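Local coordinates for protein erythrocyte binding antigen 140 (Plasmodium falciparum, PDB 4GF2) that probably binds a receptor on the host erythrocyte surface during parasite invasion, through a region holding two Duffy binding domains, at residues T9-C14 against E70-Y75. The protein carries 3 engineered substitutions. Sequence-based numbering, arbitrary orientation.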
ATOM      1  N   THR A   9     -19.750 -15.866  43.777  1.00 69.75           N
ATOM      2  CA  THR A   9     -20.812 -15.020  43.248  1.00 68.15           C
ATOM      3  C   THR A   9     -20.283 -13.626  42.915  1.00 63.97           C
ATOM      4  O   THR A   9     -20.594 -13.071  41.862  1.00 63.50           O
ATOM      5  CB  THR A   9     -21.981 -14.907  44.243  1.00 71.34           C
ATOM      6  OG1 THR A   9     -22.464 -16.219  44.565  1.00 76.18           O
ATOM      7  CG2 THR A   9     -23.114 -14.083  43.650  1.00 71.65           C
ATOM      8  N   HIS A  10     -19.481 -13.066  43.814  1.00 61.98           N
ATOM      9  CA  HIS A  10     -18.859 -11.767  43.576  1.00 58.59           C
ATOM     10  C   HIS A  10     -17.972 -11.812  42.332  1.00 56.58           C
ATOM     11  O   HIS A  10     -18.031 -10.928  41.477  1.00 54.09           O
ATOM     12  CB  HIS A  10     -18.021 -11.344  44.784  1.00 58.77           C
ATOM     13  CG  HIS A  10     -18.809 -11.197  46.045  1.00 62.26           C
ATOM     14  ND1 HIS A  10     -20.151 -10.876  46.053  1.00 64.56           N
ATOM     15  CD2 HIS A  10     -18.448 -11.328  47.343  1.00 63.78           C
ATOM     16  CE1 HIS A  10     -20.580 -10.814  47.300  1.00 67.46           C
ATOM     17  NE2 HIS A  10     -19.567 -11.085  48.104  1.00 66.95           N
ATOM     18  N   LEU A  11     -17.148 -12.850  42.242  1.00 58.88           N
ATOM     19  CA  LEU A  11     -16.244 -13.013  41.112  1.00 58.44           C
ATOM     20  C   LEU A  11     -16.996 -13.049  39.788  1.00 58.71           C
ATOM     21  O   LEU A  11     -16.658 -12.322  38.856  1.00 54.42           O
ATOM     22  CB  LEU A  11     -15.415 -14.290  41.273  1.00 62.72           C
ATOM     23  CG  LEU A  11     -14.168 -14.159  42.148  1.00 63.99           C
ATOM     24  CD1 LEU A  11     -13.668 -15.525  42.593  1.00 68.63           C
ATOM     25  CD2 LEU A  11     -13.079 -13.414  41.393  1.00 60.26           C
ATOM     26  N   PHE A  12     -18.016 -13.895  39.706  1.00 64.82           N
ATOM     27  CA  PHE A  12     -18.744 -14.076  38.454  1.00 69.95           C
ATOM     28  C   PHE A  12     -19.688 -12.918  38.154  1.00 66.50           C
ATOM     29  O   PHE A  12     -20.050 -12.694  37.002  1.00 65.48           O
ATOM     30  CB  PHE A  12     -19.504 -15.404  38.457  1.00 82.05           C
ATOM     31  CG  PHE A  12     -18.616 -16.601  38.284  1.00 90.44           C
ATOM     32  CD1 PHE A  12     -18.008 -16.853  37.066  1.00 92.03           C
ATOM     33  CD2 PHE A  12     -18.381 -17.467  39.337  1.00 96.41           C
ATOM     34  CE1 PHE A  12     -17.185 -17.948  36.900  1.00 95.56           C
ATOM     35  CE2 PHE A  12     -17.560 -18.567  39.176  1.00 99.94           C
ATOM     36  CZ  PHE A  12     -16.960 -18.807  37.956  1.00 99.23           C
ATOM     37  N   ALA A  13     -20.085 -12.181  39.185  1.00 65.25           N
ATOM     38  CA  ALA A  13     -20.929 -11.010  38.984  1.00 65.65           C
ATOM     39  C   ALA A  13     -20.241 -10.042  38.021  1.00 63.25           C
ATOM     40  O   ALA A  13     -20.879  -9.458  37.148  1.00 64.53           O
ATOM     41  CB  ALA A  13     -21.223 -10.331  40.311  1.00 66.03           C
ATOM     42  N   CYS A  14     -18.931  -9.885  38.181  1.00 59.83           N
ATOM     43  CA  CYS A  14     -18.154  -9.026  37.295  1.00 56.01           C
ATOM     44  C   CYS A  14     -17.652  -9.816  36.093  1.00 52.29           C
ATOM     45  O   CYS A  14     -17.592  -9.300  34.979  1.00 49.81           O
ATOM     46  CB  CYS A  14     -16.977  -8.404  38.047  1.00 54.92           C
ATOM     47  SG  CYS A  14     -17.461  -7.257  39.358  1.00 48.31           S
ATOM     48  N   GLU A  70     -11.946  -6.936  42.072  1.00 40.73           N
ATOM     49  CA  GLU A  70     -11.211  -6.369  40.948  1.00 37.95           C
ATOM     50  C   GLU A  70      -9.762  -6.853  40.964  1.00 36.88           C
ATOM     51  O   GLU A  70      -9.205  -7.200  39.925  1.00 37.18           O
ATOM     52  CB  GLU A  70     -11.270  -4.840  40.994  1.00 35.92           C
ATOM     53  CG  GLU A  70     -10.372  -4.142  39.977  1.00 34.44           C
ATOM     54  CD  GLU A  70     -10.854  -4.295  38.546  1.00 35.20           C
ATOM     55  OE1 GLU A  70     -11.979  -4.807  38.337  1.00 38.82           O
ATOM     56  OE2 GLU A  70     -10.101  -3.897  37.630  1.00 32.52           O
ATOM     57  N   ALA A  71      -9.162  -6.889  42.151  1.00 36.67           N
ATOM     58  CA  ALA A  71      -7.787  -7.365  42.308  1.00 38.46           C
ATOM     59  C   ALA A  71      -7.612  -8.829  41.875  1.00 40.66           C
ATOM     60  O   ALA A  71      -6.731  -9.139  41.073  1.00 41.52           O
ATOM     61  CB  ALA A  71      -7.334  -7.185  43.742  1.00 39.58           C
ATOM     62  N   LYS A  72      -8.444  -9.724  42.406  1.00 42.04           N
ATOM     63  CA  LYS A  72      -8.398 -11.134  42.014  1.00 43.52           C
ATOM     64  C   LYS A  72      -8.463 -11.278  40.502  1.00 40.19           C
ATOM     65  O   LYS A  72      -7.657 -11.984  39.892  1.00 39.16           O
ATOM     66  CB  LYS A  72      -9.570 -11.917  42.610  1.00 49.68           C
ATOM     67  CG  LYS A  72      -9.502 -12.166  44.099  1.00 56.34           C
ATOM     68  CD  LYS A  72     -10.580 -13.152  44.518  1.00 66.16           C
ATOM     69  CE  LYS A  72     -10.687 -13.274  46.028  1.00 75.07           C
ATOM     70  NZ  LYS A  72     -11.718 -14.282  46.413  1.00 82.65           N
ATOM     71  N   LEU A  73      -9.448 -10.619  39.902  1.00 39.06           N
ATOM     72  CA  LEU A  73      -9.691 -10.762  38.478  1.00 38.27           C
ATOM     73  C   LEU A  73      -8.520 -10.200  37.678  1.00 35.22           C
ATOM     74  O   LEU A  73      -8.153 -10.745  36.640  1.00 35.64           O
ATOM     75  CB  LEU A  73     -11.013 -10.091  38.095  1.00 40.36           C
ATOM     76  CG  LEU A  73     -12.253 -10.785  38.669  1.00 44.59           C
ATOM     77  CD1 LEU A  73     -13.516  -9.982  38.399  1.00 48.17           C
ATOM     78  CD2 LEU A  73     -12.399 -12.186  38.100  1.00 45.25           C
ATOM     79  N   LEU A  74      -7.920  -9.127  38.177  1.00 33.66           N
ATOM     80  CA  LEU A  74      -6.731  -8.566  37.550  1.00 35.97           C
ATOM     81  C   LEU A  74      -5.567  -9.537  37.666  1.00 36.24           C
ATOM     82  O   LEU A  74      -4.752  -9.660  36.749  1.00 37.40           O
ATOM     83  CB  LEU A  74      -6.351  -7.232  38.196  1.00 38.49           C
ATOM     84  CG  LEU A  74      -7.204  -6.020  37.823  1.00 40.06           C
ATOM     85  CD1 LEU A  74      -6.737  -4.802  38.600  1.00 39.13           C
ATOM     86  CD2 LEU A  74      -7.158  -5.755  36.320  1.00 42.46           C
ATOM     87  N   TYR A  75      -5.485 -10.232  38.792  1.00 35.28           N
ATOM     88  CA  TYR A  75      -4.406 -11.186  38.982  1.00 35.66           C
ATOM     89  C   TYR A  75      -4.526 -12.315  37.972  1.00 36.46           C
ATOM     90  O   TYR A  75      -3.544 -12.698  37.344  1.00 36.36           O
ATOM     91  CB  TYR A  75      -4.390 -11.748  40.404  1.00 36.24           C
ATOM     92  CG  TYR A  75      -3.302 -12.778  40.596  1.00 38.41           C
ATOM     93  CD1 TYR A  75      -2.009 -12.395  40.922  1.00 38.71           C
ATOM     94  CD2 TYR A  75      -3.562 -14.130  40.420  1.00 41.89           C
ATOM     95  CE1 TYR A  75      -1.008 -13.330  41.081  1.00 42.47           C
ATOM     96  CE2 TYR A  75      -2.565 -15.073  40.581  1.00 45.47           C
ATOM     97  CZ  TYR A  75      -1.292 -14.668  40.914  1.00 47.46           C
ATOM     98  OH  TYR A  75      -0.294 -15.604  41.075  1.00 53.85           O
TER
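L11 and L73 reach out from helix 4-14 and helix 56-78 and overlap side by side, and their methyl groups carry most of this contact. CD2 of L11 lies 3.6 Å from CD2 of L73 and 3.9 Å from CG of L73, so one methyl of L11 lies against the CG-CD2 branch of L73. The same methyl also reaches K72: CD2 of L11 is 4.0 Å from both CB and CD of K72, resting alongside the aliphatic part of the lysine. Because that chain runs extended beyond CG, its ammonium group is carried past the leucine and takes no part in the apolar packing. The other branch of L73 is used on a different residue, its CD1 standing 3.8 Å from CB of C14. In L73, chi1 (-68°) directs the branch point toward helix 4-14, and chi2 (173°) sets CD1 toward C14 and CD2 toward L11, two residues about one helical turn apart. No hydrogen bond links the two segments, whose axes pass 10.1 Å apart at an angle of 68°; the interface is small and purely van der Waals. C14 is further tied through SG to C44 by a disulfide. On helix 56-78, the carboxylate of E70 is held by K17, the backbone N of C44 and the hydroxyl of S93. Steeply crossed helix packing next to a disulfide thus sets the N-terminal helix 4-14 against helix 56-78, which falls in the first Duffy binding region, in keeping with the helical, disulfide-braced build of the DBL fold.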